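Local structure of insecticidal crystal protein Cry7Cal (Bacillus thuringiensis, 5ZI1) at residues G38-V43 and G92-L97; R45-N50 and D54-F59; E62-A65 and E70-E73; V76-S81 and M128-S133. The protein is an insecticidal toxin active against the locust Locusta migratoria manilensis and probably binds gut-cell receptors and forms membrane pores, as related delta endotoxins do. All blocks are in the same frame, centred on the assembly; numbering follows the deposited sequence.

Contact 1 of 4, residues G38-V43 and G92-L97; sequences GLFTEV and GYTSAL
Thr94 OG1 is turned back onto its own helix. It is hydrogen-bonded to the carbonyl of Glu91 and more weakly to that of Leu90. With the hydroxyl placed between the backbone N and the carbonyl carbon (chi1 66°), the methyl is the branch that meets Phe40. Thr94 CG2 lies 3.3 Å from Phe40 CB and 3.5 Å from Phe40 CG. The methyl approaches the root of the aromatic side chain obliquely, squarely over neither face nor edge. The outer part of the same ring meets Tyr93. Phe40 CE2 is 3.8 Å from Tyr93 CE2, and Phe40 CZ is 3.9 Å from that atom. The two rings form an offset edge-to-face pair, with planes at 65° and the Tyr93 edge turned toward the Phe40 face. Phe40 thus bridges from helix 33-47 to helix 73-101 in the alpha-helical bundle of the N-terminal domain, domain I of the three-domain Cry toxins. Tyr93 chi1 is 169°, with CG opposite the backbone N, and the end of the ring comes nearer to Phe40 than the direction of its CB suggests. The phenol end goes further, to helix 141-165, where Tyr93 OH is hydrogen-bonded to Asn157 OD1. Phe153 of that helix also meets the Phe40 ring.

Contact 2 of 4, residues R45-N50 and D54-F59; sequences RLLWPN and DLWESF
Trp56 is the main partner here, lying against Leu47 and Trp48, with Leu55 packing alongside. Trp56 NE1 sits over one face of the Trp48 indole, off toward its rim, and is 3.3 Å from Trp48 CE2. The five-membered rings are inclined at 42°, a tilt that fits neither a stack nor an edge-to-face pair. Farther out the benzo parts meet, with Trp48 CZ2 3.6 Å from Trp56 CZ2. The indole nitrogens, Trp48 NE1 and Trp56 NE1, are 3.2 Å apart. Both are donors, so no bond joins them; Trp48 NE1 makes a weak hydrogen bond to Asn53 OD1 instead. Helices 33-47 and 54-67 meet here, the two pieces into which the second helix of the Cry toxin domain I bundle is commonly broken. Trp48 is the first residue to leave helical geometry. Trp56 CG stands anti to the carbonyl carbon (chi1 -55°), which goes with NE1 lying over the Trp48 face. Leu47 uses the same first rotamer and lays CD2 3.9 Å from Trp56 CZ2. Leu55 takes the other course: with CG anti to the backbone N (chi1 -166°), its CD2 reaches a point 3.4 Å from Leu46 O. A water accepts a hydrogen bond from Leu55 N at 3.0 Å. It also lies beside Leu47 O, at a separation too short to be trusted. Arg87 and Leu90 of helix 73-101 touch Trp48, and Leu83 touches Trp56.

Contact 3 of 4, residues E62-A65 and E70-E73; sequences EVEA and EITE
Glu70 opens the segment and faces Glu64 with its carboxylate. Its CB points away from helix 54-67, but the chain bends at chi2 (78°) and brings the acid group back. Glu70 OE1 ends 3.2 Å from Glu64 OE2. Both are acceptors of like charge, so this is a close approach and not a hydrogen bond. The two side chains cross at about a right angle. The other oxygen, Glu70 OE2, accepts a hydrogen bond from a water at 3.0 Å, and that water donates weakly to Glu64 O. Ile71 follows and supplies the direct bond of the contact. Ile71 N donates to Glu64 OE1 over 3.0 Å. The bond is bent, at 141°, and arrives on the anti side of the oxygen, 33° out of the carboxylate plane. The Ile71 side chain also crosses Glu64 nearly at right angles, with CG1 3.1 Å from Glu64 OE1. Beyond it are Phe136, Pro139 and Leu140 of the loop before helix 141-165. Thr72 takes the N-cap position of helix 73-101, so the segment is the end of the helix-to-helix connection between 54-67 and 73-101 in the N-terminal bundle. Glu64 is buried and has one oxygen held by a backbone N-H and the other beside a second acid. The close like charges may raise the pKa of one of the acids, while the N-H of Ile71 would tend to stabilise a charged Glu64.

Contact 4 of 4, residues V76-S81 and M128-S133; sequences VSKALS and MPSFRS
Ala79 meets Phe131 where the turn after helix 107-127 leans on helix 73-101, within the alpha-helical bundle of the Cry toxin N-terminal domain. This is the close-packed part. Phe131 presents its ring edge to the helix: CE1 is 3.6 Å from Ala79 O, which lies near the ring plane. Ala79 CB is 4.0 Å from Phe131 CD1. The CA atoms of Ala79 and Ser130 are 5.6 Å apart, and the small Ala79 side chain is consistent with so close an approach. The rest of the ring is walled in by Leu83 and Leu86 of helix 73-101 and by Val143 and Ala147 of helix 141-165. The turn itself is tied by backbone hydrogen bonds between residues three apart, Phe131 N to Met128 O at 2.8 Å and Arg132 N to Pro129 O at 3.1 Å. The other flank is looser and wetter. Lys78 is exposed at the surface and runs out fully extended, with CG anti to the backbone N (chi1 -180°). Its aliphatic part passes alongside the Ser130 hydroxyl, and Lys78 CE comes to 3.6 Å from Ser130 OG. That hydroxyl also makes a weak hydrogen bond to Glu82 OE2. No direct hydrogen bond joins Lys78 to Ser130. A water spans them instead: it is 3.3 Å from Ser130 OG, and it accepts a hydrogen bond from Lys78 NZ at 2.6 Å.

In the fold
All four contacts lie in the helical N-terminal domain, thought, from related toxins, to insert into membranes. Contacts 1 and 2 share helix 33-47, contacts 2 and 3 share helix 54-67, and contacts 1 and 4 share helix 73-101. Contacts 2 and 3 come in series and fall between the two segments of contact 1. Contact 4 crosses contact 1 in sequence. Centres of contacts 1 and 3 are about 30 Å apart, those of contacts 3 and 4 about 12 Å. Leu80 touches Trp56 and Glu57, and Ile71 meets Val76, linking contact 4 to contacts 2 and 3. Contacts 2 and 3 join chain neighbours; contacts 1 and 4 tie segments nearly 50 residues apart into one bundle.

Contact 1 of 4, residues G38-V43 and G92-L97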
loop_
_atom_site.group_PDB
_atom_site.type_symbol
_atom_site.label_atom_id
_atom_site.label_comp_id
_atom_site.label_asym_id
_atom_site.label_seq_id
_atom_site.Cartn_x
_atom_site.Cartn_y
_atom_site.Cartn_z
ATOM N N GLY A 38 -6.491 -24.076 -4.103
ATOM C CA GLY A 38 -5.162 -23.663 -4.515
ATOM C C GLY A 38 -4.657 -22.468 -3.734
ATOM O O GLY A 38 -3.468 -22.389 -3.402
ATOM N N LEU A 39 -5.548 -21.521 -3.428
ATOM C CA LEU A 39 -5.149 -20.382 -2.606
ATOM C C LEU A 39 -4.726 -20.835 -1.211
ATOM O O LEU A 39 -3.695 -20.394 -0.690
ATOM C CB LEU A 39 -6.282 -19.361 -2.520
ATOM C CG LEU A 39 -5.908 -18.164 -1.644
ATOM C CD1 LEU A 39 -4.693 -17.488 -2.227
ATOM C CD2 LEU A 39 -7.033 -17.170 -1.502
ATOM N N PHE A 40 -5.504 -21.724 -0.594
ATOM C CA PHE A 40 -5.157 -22.207 0.737
ATOM C C PHE A 40 -3.789 -22.884 0.735
ATOM O O PHE A 40 -2.903 -22.520 1.513
ATOM C CB PHE A 40 -6.229 -23.164 1.244
ATOM C CG PHE A 40 -7.340 -22.499 2.031
ATOM C CD1 PHE A 40 -7.101 -21.978 3.296
ATOM C CD2 PHE A 40 -8.636 -22.438 1.515
ATOM C CE1 PHE A 40 -8.127 -21.380 4.019
ATOM C CE2 PHE A 40 -9.674 -21.853 2.228
ATOM C CZ PHE A 40 -9.426 -21.323 3.483
ATOM N N THR A 41 -3.595 -23.877 -0.144
ATOM C CA THR A 41 -2.312 -24.580 -0.203
ATOM C C THR A 41 -1.163 -23.622 -0.489
ATOM O O THR A 41 -0.103 -23.704 0.139
ATOM C CB THR A 41 -2.348 -25.672 -1.266
ATOM O OG1 THR A 41 -2.629 -25.071 -2.536
ATOM C CG2 THR A 41 -3.414 -26.716 -0.937
ATOM N N GLU A 42 -1.366 -22.698 -1.427
ATOM C CA GLU A 42 -0.389 -21.639 -1.674
ATOM C C GLU A 42 -0.093 -20.856 -0.400
ATOM O O GLU A 42 1.073 -20.620 -0.052
ATOM C CB GLU A 42 -0.939 -20.709 -2.755
ATOM C CG GLU A 42 0.063 -20.053 -3.674
ATOM C CD GLU A 42 -0.592 -19.547 -4.967
ATOM O OE1 GLU A 42 -1.836 -19.657 -5.118
ATOM O OE2 GLU A 42 0.141 -19.046 -5.843
ATOM N N VAL A 43 -1.150 -20.449 0.313
ATOM C CA VAL A 43 -1.015 -19.551 1.454
ATOM C C VAL A 43 -0.374 -20.266 2.634
ATOM O O VAL A 43 0.414 -19.673 3.383
ATOM C CB VAL A 43 -2.389 -18.954 1.824
ATOM C CG1 VAL A 43 -2.430 -18.498 3.277
ATOM C CG2 VAL A 43 -2.707 -17.782 0.915
ATOM N N GLY A 92 -6.168 -29.366 7.994
ATOM C CA GLY A 92 -7.298 -30.278 8.074
ATOM C C GLY A 92 -8.538 -29.758 7.376
ATOM O O GLY A 92 -9.327 -30.543 6.841
ATOM N N TYR A 93 -8.733 -28.437 7.364
ATOM C CA TYR A 93 -9.899 -27.898 6.673
ATOM C C TYR A 93 -9.739 -28.007 5.155
ATOM O O TYR A 93 -10.647 -28.491 4.462
ATOM C CB TYR A 93 -10.168 -26.449 7.107
ATOM C CG TYR A 93 -11.196 -25.767 6.224
ATOM C CD1 TYR A 93 -12.563 -25.983 6.401
ATOM C CD2 TYR A 93 -10.793 -24.941 5.178
ATOM C CE1 TYR A 93 -13.500 -25.364 5.562
ATOM C CE2 TYR A 93 -11.703 -24.322 4.357
ATOM C CZ TYR A 93 -13.051 -24.531 4.536
ATOM O OH TYR A 93 -13.927 -23.895 3.670
ATOM N N THR A 94 -8.595 -27.557 4.614
ATOM C CA THR A 94 -8.379 -27.650 3.167
ATOM C C THR A 94 -8.469 -29.097 2.701
ATOM O O THR A 94 -9.089 -29.398 1.671
ATOM C CB THR A 94 -7.020 -27.062 2.781
ATOM O OG1 THR A 94 -5.981 -27.869 3.345
ATOM C CG2 THR A 94 -6.863 -25.670 3.317
ATOM N N SER A 95 -7.888 -30.011 3.473
ATOM C CA SER A 95 -7.989 -31.428 3.151
ATOM C C SER A 95 -9.445 -31.895 3.111
ATOM O O SER A 95 -9.826 -32.662 2.219
ATOM C CB SER A 95 -7.178 -32.234 4.159
ATOM O OG SER A 95 -7.289 -33.620 3.919
ATOM N N ALA A 96 -10.282 -31.440 4.057
ATOM C CA ALA A 96 -11.692 -31.822 4.009
ATOM C C ALA A 96 -12.432 -31.074 2.920
ATOM O O ALA A 96 -13.358 -31.627 2.311
ATOM C CB ALA A 96 -12.388 -31.578 5.351
ATOM N N LEU A 97 -12.051 -29.819 2.667
ATOM C CA LEU A 97 -12.636 -29.098 1.541
ATOM C C LEU A 97 -12.336 -29.805 0.223
ATOM O O LEU A 97 -13.174 -29.836 -0.683
ATOM C CB LEU A 97 -12.124 -27.660 1.517
ATOM C CG LEU A 97 -12.845 -26.732 0.539
ATOM C CD1 LEU A 97 -14.360 -26.788 0.753
ATOM C CD2 LEU A 97 -12.326 -25.311 0.704
#

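Contact 2 of 4, residues R45-N50 and D54-F59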
loop_
_atom_site.group_PDB
_atom_site.type_symbol
_atom_site.label_atom_id
_atom_site.label_comp_id
_atom_site.label_asym_id
_atom_site.label_seq_id
_atom_site.Cartn_x
_atom_site.Cartn_y
_atom_site.Cartn_z
ATOM N N ARG A 45 1.865 -22.633 2.421
ATOM C CA ARG A 45 3.297 -22.739 2.155
ATOM C C ARG A 45 3.998 -21.413 2.394
ATOM O O ARG A 45 5.111 -21.385 2.927
ATOM C CB ARG A 45 3.542 -23.245 0.735
ATOM C CG ARG A 45 3.372 -24.748 0.640
ATOM C CD ARG A 45 3.090 -25.212 -0.765
ATOM N NE ARG A 45 2.678 -26.616 -0.792
ATOM C CZ ARG A 45 2.324 -27.271 -1.895
ATOM N NH1 ARG A 45 2.332 -26.648 -3.069
ATOM N NH2 ARG A 45 1.960 -28.550 -1.827
ATOM N N LEU A 46 3.352 -20.298 2.046
ATOM C CA LEU A 46 3.978 -19.000 2.278
ATOM C C LEU A 46 4.097 -18.701 3.759
ATOM O O LEU A 46 5.170 -18.311 4.233
ATOM C CB LEU A 46 3.198 -17.889 1.593
ATOM C CG LEU A 46 3.498 -17.719 0.113
ATOM C CD1 LEU A 46 2.544 -16.708 -0.498
ATOM C CD2 LEU A 46 4.970 -17.295 -0.040
ATOM N N LEU A 47 2.999 -18.881 4.508
ATOM C CA LEU A 47 2.959 -18.461 5.904
ATOM C C LEU A 47 3.651 -19.457 6.826
ATOM O O LEU A 47 4.169 -19.066 7.874
ATOM C CB LEU A 47 1.502 -18.243 6.346
ATOM C CG LEU A 47 0.820 -16.944 5.883
ATOM C CD1 LEU A 47 -0.686 -16.922 6.201
ATOM C CD2 LEU A 47 1.498 -15.761 6.519
ATOM N N TRP A 48 3.638 -20.737 6.482
ATOM C CA TRP A 48 4.313 -21.770 7.259
ATOM C C TRP A 48 5.218 -22.573 6.336
ATOM O O TRP A 48 4.914 -23.732 6.017
ATOM C CB TRP A 48 3.315 -22.699 7.944
ATOM C CG TRP A 48 2.530 -22.101 9.066
ATOM C CD1 TRP A 48 2.896 -22.029 10.373
ATOM C CD2 TRP A 48 1.210 -21.544 8.985
ATOM N NE1 TRP A 48 1.889 -21.453 11.122
ATOM C CE2 TRP A 48 0.846 -21.142 10.288
ATOM C CE3 TRP A 48 0.310 -21.337 7.940
ATOM C CZ2 TRP A 48 -0.381 -20.546 10.568
ATOM C CZ3 TRP A 48 -0.916 -20.746 8.224
ATOM C CH2 TRP A 48 -1.245 -20.358 9.521
ATOM N N PRO A 49 6.337 -21.990 5.888
ATOM C CA PRO A 49 7.263 -22.734 5.019
ATOM C C PRO A 49 7.720 -24.014 5.700
ATOM O O PRO A 49 8.112 -24.011 6.868
ATOM C CB PRO A 49 8.435 -21.759 4.809
ATOM C CG PRO A 49 7.900 -20.414 5.169
ATOM C CD PRO A 49 6.838 -20.647 6.218
ATOM N N ASN A 50 7.640 -25.120 4.965
ATOM C CA ASN A 50 7.980 -26.438 5.499
ATOM C C ASN A 50 7.269 -26.713 6.818
ATOM O O ASN A 50 7.805 -27.391 7.695
ATOM C CB ASN A 50 9.495 -26.588 5.643
ATOM C CG ASN A 50 10.200 -26.453 4.305
ATOM O OD1 ASN A 50 10.268 -27.416 3.531
ATOM N ND2 ASN A 50 10.681 -25.240 3.999
ATOM N N ASP A 54 8.758 -20.415 11.211
ATOM C CA ASP A 54 9.885 -19.505 10.968
ATOM C C ASP A 54 9.435 -18.093 10.594
ATOM O O ASP A 54 9.996 -17.106 11.088
ATOM C CB ASP A 54 10.793 -20.058 9.867
ATOM C CG ASP A 54 11.683 -21.198 10.347
ATOM O OD1 ASP A 54 11.565 -21.607 11.521
ATOM O OD2 ASP A 54 12.509 -21.693 9.545
ATOM N N LEU A 55 8.423 -17.976 9.722
ATOM C CA LEU A 55 8.000 -16.654 9.257
ATOM C C LEU A 55 7.331 -15.864 10.372
ATOM O O LEU A 55 7.553 -14.654 10.504
ATOM C CB LEU A 55 7.063 -16.782 8.054
ATOM C CG LEU A 55 6.828 -15.478 7.282
ATOM C CD1 LEU A 55 8.127 -15.002 6.647
ATOM C CD2 LEU A 55 5.760 -15.638 6.216
ATOM N N TRP A 56 6.524 -16.527 11.202
ATOM C CA TRP A 56 5.858 -15.796 12.276
ATOM C C TRP A 56 6.850 -15.352 13.343
ATOM O O TRP A 56 6.653 -14.305 13.972
ATOM C CB TRP A 56 4.756 -16.641 12.900
ATOM C CG TRP A 56 3.737 -17.161 11.923
ATOM C CD1 TRP A 56 3.811 -18.320 11.210
ATOM C CD2 TRP A 56 2.483 -16.550 11.565
ATOM N NE1 TRP A 56 2.693 -18.468 10.423
ATOM C CE2 TRP A 56 1.860 -17.398 10.627
ATOM C CE3 TRP A 56 1.825 -15.376 11.955
ATOM C CZ2 TRP A 56 0.591 -17.120 10.082
ATOM C CZ3 TRP A 56 0.554 -15.096 11.399
ATOM C CH2 TRP A 56 -0.039 -15.966 10.479
ATOM N N GLU A 57 7.915 -16.126 13.564
ATOM C CA GLU A 57 8.992 -15.644 14.425
ATOM C C GLU A 57 9.631 -14.390 13.840
ATOM O O GLU A 57 9.877 -13.415 14.562
ATOM C CB GLU A 57 10.046 -16.731 14.626
ATOM C CG GLU A 57 9.590 -17.961 15.407
ATOM C CD GLU A 57 10.590 -19.123 15.288
ATOM O OE1 GLU A 57 11.537 -19.028 14.468
ATOM O OE2 GLU A 57 10.432 -20.130 16.016
ATOM N N SER A 58 9.899 -14.390 12.532
ATOM C CA SER A 58 10.471 -13.209 11.895
ATOM C C SER A 58 9.539 -12.009 11.993
ATOM O O SER A 58 10.006 -10.878 12.181
ATOM C CB SER A 58 10.788 -13.497 10.431
ATOM O OG SER A 58 11.543 -14.683 10.297
ATOM N N PHE A 59 8.224 -12.225 11.822
ATOM C CA PHE A 59 7.255 -11.152 12.036
ATOM C C PHE A 59 7.465 -10.508 13.396
ATOM O O PHE A 59 7.573 -9.284 13.511
ATOM C CB PHE A 59 5.813 -11.679 11.945
ATOM C CG PHE A 59 5.318 -11.939 10.555
ATOM C CD1 PHE A 59 5.914 -11.348 9.442
ATOM C CD2 PHE A 59 4.241 -12.781 10.359
ATOM C CE1 PHE A 59 5.432 -11.598 8.161
ATOM C CE2 PHE A 59 3.756 -13.043 9.085
ATOM C CZ PHE A 59 4.354 -12.448 7.981
HETATM O O HOH W 1 5.953 -19.645 9.561
#

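Contact 3 of 4, residues E62-A65 and E70-E73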
loop_
_atom_site.group_PDB
_atom_site.type_symbol
_atom_site.label_atom_id
_atom_site.label_comp_id
_atom_site.label_asym_id
_atom_site.label_seq_id
_atom_site.Cartn_x
_atom_site.Cartn_y
_atom_site.Cartn_z
ATOM N N GLU A 62 11.210 -8.781 13.684
ATOM C CA GLU A 62 11.296 -7.518 12.953
ATOM C C GLU A 62 10.518 -6.401 13.654
ATOM O O GLU A 62 11.027 -5.284 13.815
ATOM C CB GLU A 62 10.788 -7.713 11.524
ATOM C CG GLU A 62 10.995 -6.508 10.638
ATOM C CD GLU A 62 12.464 -6.154 10.505
ATOM O OE1 GLU A 62 13.289 -7.096 10.414
ATOM O OE2 GLU A 62 12.789 -4.942 10.505
ATOM N N VAL A 63 9.282 -6.678 14.089
ATOM C CA VAL A 63 8.488 -5.602 14.679
ATOM C C VAL A 63 9.053 -5.190 16.035
ATOM O O VAL A 63 9.138 -3.994 16.343
ATOM C CB VAL A 63 6.996 -5.980 14.781
ATOM C CG1 VAL A 63 6.215 -4.795 15.313
ATOM C CG2 VAL A 63 6.460 -6.373 13.425
ATOM N N GLU A 64 9.442 -6.153 16.869
ATOM C CA GLU A 64 10.193 -5.811 18.082
ATOM C C GLU A 64 11.330 -4.832 17.783
ATOM O O GLU A 64 11.492 -3.819 18.473
ATOM C CB GLU A 64 10.758 -7.072 18.741
ATOM C CG GLU A 64 9.756 -7.966 19.417
ATOM C CD GLU A 64 10.336 -9.333 19.688
ATOM O OE1 GLU A 64 9.868 -10.003 20.627
ATOM O OE2 GLU A 64 11.280 -9.738 18.970
ATOM N N ALA A 65 12.123 -5.117 16.744
ATOM C CA ALA A 65 13.253 -4.251 16.411
ATOM C C ALA A 65 12.786 -2.871 15.970
ATOM O O ALA A 65 13.389 -1.861 16.341
ATOM C CB ALA A 65 14.114 -4.886 15.311
ATOM N N GLU A 70 10.599 -5.650 23.298
ATOM C CA GLU A 70 10.654 -7.095 23.161
ATOM C C GLU A 70 9.351 -7.703 23.674
ATOM O O GLU A 70 8.566 -7.053 24.357
ATOM C CB GLU A 70 11.864 -7.668 23.914
ATOM C CG GLU A 70 12.522 -8.892 23.244
ATOM C CD GLU A 70 13.429 -8.523 22.060
ATOM O OE1 GLU A 70 13.560 -9.348 21.113
ATOM O OE2 GLU A 70 14.007 -7.408 22.074
ATOM N N ILE A 71 9.119 -8.956 23.305
ATOM C CA ILE A 71 8.005 -9.746 23.798
ATOM C C ILE A 71 8.550 -10.765 24.793
ATOM O O ILE A 71 9.609 -11.361 24.566
ATOM C CB ILE A 71 7.264 -10.441 22.636
ATOM C CG1 ILE A 71 6.936 -9.436 21.529
ATOM C CG2 ILE A 71 5.979 -11.097 23.124
ATOM C CD1 ILE A 71 6.438 -10.067 20.247
ATOM N N THR A 72 7.834 -10.951 25.902
ATOM C CA THR A 72 8.231 -11.943 26.894
ATOM C C THR A 72 8.030 -13.350 26.347
ATOM O O THR A 72 7.069 -13.620 25.616
ATOM C CB THR A 72 7.434 -11.766 28.192
ATOM O OG1 THR A 72 6.021 -11.840 27.928
ATOM C CG2 THR A 72 7.774 -10.437 28.833
ATOM N N GLU A 73 8.951 -14.255 26.697
ATOM C CA GLU A 73 8.884 -15.609 26.157
ATOM C C GLU A 73 7.551 -16.286 26.472
ATOM O O GLU A 73 7.108 -17.146 25.706
ATOM C CB GLU A 73 10.067 -16.439 26.673
ATOM C CG GLU A 73 9.745 -17.382 27.829
ATOM C CD GLU A 73 10.964 -18.174 28.309
ATOM O OE1 GLU A 73 10.873 -18.825 29.378
ATOM O OE2 GLU A 73 12.020 -18.149 27.629
HETATM O O HOH W 2 13.664 -4.835 20.657
#

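Contact 4 of 4, residues V76-S81 and M128-S133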
loop_
_atom_site.group_PDB
_atom_site.type_symbol
_atom_site.label_atom_id
_atom_site.label_comp_id
_atom_site.label_asym_id
_atom_site.label_seq_id
_atom_site.Cartn_x
_atom_site.Cartn_y
_atom_site.Cartn_z
ATOM N N VAL A 76 5.336 -14.928 23.523
ATOM C CA VAL A 76 5.813 -15.491 22.259
ATOM C C VAL A 76 5.408 -16.953 22.152
ATOM O O VAL A 76 4.774 -17.379 21.177
ATOM C CB VAL A 76 7.339 -15.336 22.138
ATOM C CG1 VAL A 76 7.880 -16.214 21.009
ATOM C CG2 VAL A 76 7.709 -13.906 21.894
ATOM N N SER A 77 5.764 -17.736 23.171
ATOM C CA SER A 77 5.539 -19.173 23.140
ATOM C C SER A 77 4.059 -19.506 23.010
ATOM O O SER A 77 3.698 -20.498 22.363
ATOM C CB SER A 77 6.144 -19.806 24.399
ATOM O OG SER A 77 5.426 -20.954 24.814
ATOM N N LYS A 78 3.188 -18.692 23.605
ATOM C CA LYS A 78 1.768 -18.959 23.481
ATOM C C LYS A 78 1.264 -18.581 22.098
ATOM O O LYS A 78 0.485 -19.324 21.498
ATOM C CB LYS A 78 0.979 -18.217 24.551
ATOM C CG LYS A 78 -0.511 -18.498 24.422
ATOM C CD LYS A 78 -1.321 -17.891 25.544
ATOM C CE LYS A 78 -2.735 -18.457 25.547
ATOM N NZ LYS A 78 -3.681 -17.589 26.314
ATOM N N ALA A 79 1.716 -17.445 21.562
ATOM C CA ALA A 79 1.309 -17.063 20.215
ATOM C C ALA A 79 1.715 -18.128 19.207
ATOM O O ALA A 79 0.883 -18.605 18.426
ATOM C CB ALA A 79 1.898 -15.704 19.849
ATOM N N LEU A 80 2.978 -18.557 19.254
ATOM C CA LEU A 80 3.466 -19.563 18.313
ATOM C C LEU A 80 2.694 -20.864 18.443
ATOM O O LEU A 80 2.424 -21.539 17.444
ATOM C CB LEU A 80 4.959 -19.815 18.542
ATOM C CG LEU A 80 5.903 -18.733 18.046
ATOM C CD1 LEU A 80 7.349 -19.017 18.476
ATOM C CD2 LEU A 80 5.793 -18.602 16.515
ATOM N N SER A 81 2.343 -21.238 19.669
ATOM C CA SER A 81 1.620 -22.480 19.906
ATOM C C SER A 81 0.215 -22.431 19.303
ATOM O O SER A 81 -0.255 -23.423 18.730
ATOM C CB SER A 81 1.583 -22.747 21.416
ATOM O OG SER A 81 0.526 -23.607 21.784
ATOM N N MET A 128 -7.101 -15.522 18.285
ATOM C CA MET A 128 -6.816 -14.111 18.017
ATOM C C MET A 128 -6.409 -13.301 19.239
ATOM O O MET A 128 -5.449 -12.519 19.118
ATOM C CB MET A 128 -8.024 -13.459 17.321
ATOM C CG MET A 128 -8.170 -13.867 15.853
ATOM S SD MET A 128 -6.649 -13.626 14.871
ATOM C CE MET A 128 -6.536 -11.836 14.806
ATOM N N PRO A 129 -7.063 -13.416 20.418
ATOM C CA PRO A 129 -6.617 -12.608 21.566
ATOM C C PRO A 129 -5.158 -12.825 21.938
ATOM O O PRO A 129 -4.524 -11.897 22.447
ATOM C CB PRO A 129 -7.565 -13.045 22.702
ATOM C CG PRO A 129 -8.793 -13.458 22.015
ATOM C CD PRO A 129 -8.330 -14.116 20.723
ATOM N N SER A 130 -4.601 -14.015 21.707
ATOM C CA SER A 130 -3.182 -14.230 21.990
ATOM C C SER A 130 -2.270 -13.372 21.112
ATOM O O SER A 130 -1.081 -13.225 21.428
ATOM C CB SER A 130 -2.819 -15.703 21.796
ATOM O OG SER A 130 -3.646 -16.549 22.585
ATOM N N PHE A 131 -2.784 -12.808 20.017
ATOM C CA PHE A 131 -1.969 -11.992 19.121
ATOM C C PHE A 131 -2.084 -10.507 19.433
ATOM O O PHE A 131 -1.549 -9.678 18.689
ATOM C CB PHE A 131 -2.342 -12.269 17.656
ATOM C CG PHE A 131 -2.363 -13.745 17.293
ATOM C CD1 PHE A 131 -1.367 -14.609 17.747
ATOM C CD2 PHE A 131 -3.380 -14.263 16.517
ATOM C CE1 PHE A 131 -1.391 -15.941 17.426
ATOM C CE2 PHE A 131 -3.411 -15.601 16.199
ATOM C CZ PHE A 131 -2.417 -16.435 16.649
ATOM N N ARG A 132 -2.777 -10.161 20.517
ATOM C CA ARG A 132 -2.899 -8.795 21.015
ATOM C C ARG A 132 -2.790 -8.767 22.538
ATOM O O ARG A 132 -3.433 -7.944 23.198
ATOM C CB ARG A 132 -4.211 -8.146 20.553
ATOM C CG ARG A 132 -5.462 -8.973 20.807
ATOM C CD ARG A 132 -6.673 -8.062 20.936
ATOM N NE ARG A 132 -7.950 -8.765 20.923
ATOM C CZ ARG A 132 -8.588 -9.235 22.005
ATOM N NH1 ARG A 132 -8.058 -9.112 23.221
ATOM N NH2 ARG A 132 -9.760 -9.848 21.866
ATOM N N SER A 133 -1.984 -9.670 23.097
ATOM C CA SER A 133 -1.644 -9.710 24.515
ATOM C C SER A 133 -1.390 -8.320 25.079
ATOM O O SER A 133 -0.613 -7.544 24.522
ATOM C CB SER A 133 -0.408 -10.584 24.708
ATOM O OG SER A 133 -0.654 -11.630 25.631
HETATM O O HOH W 3 -3.270 -15.118 25.522
#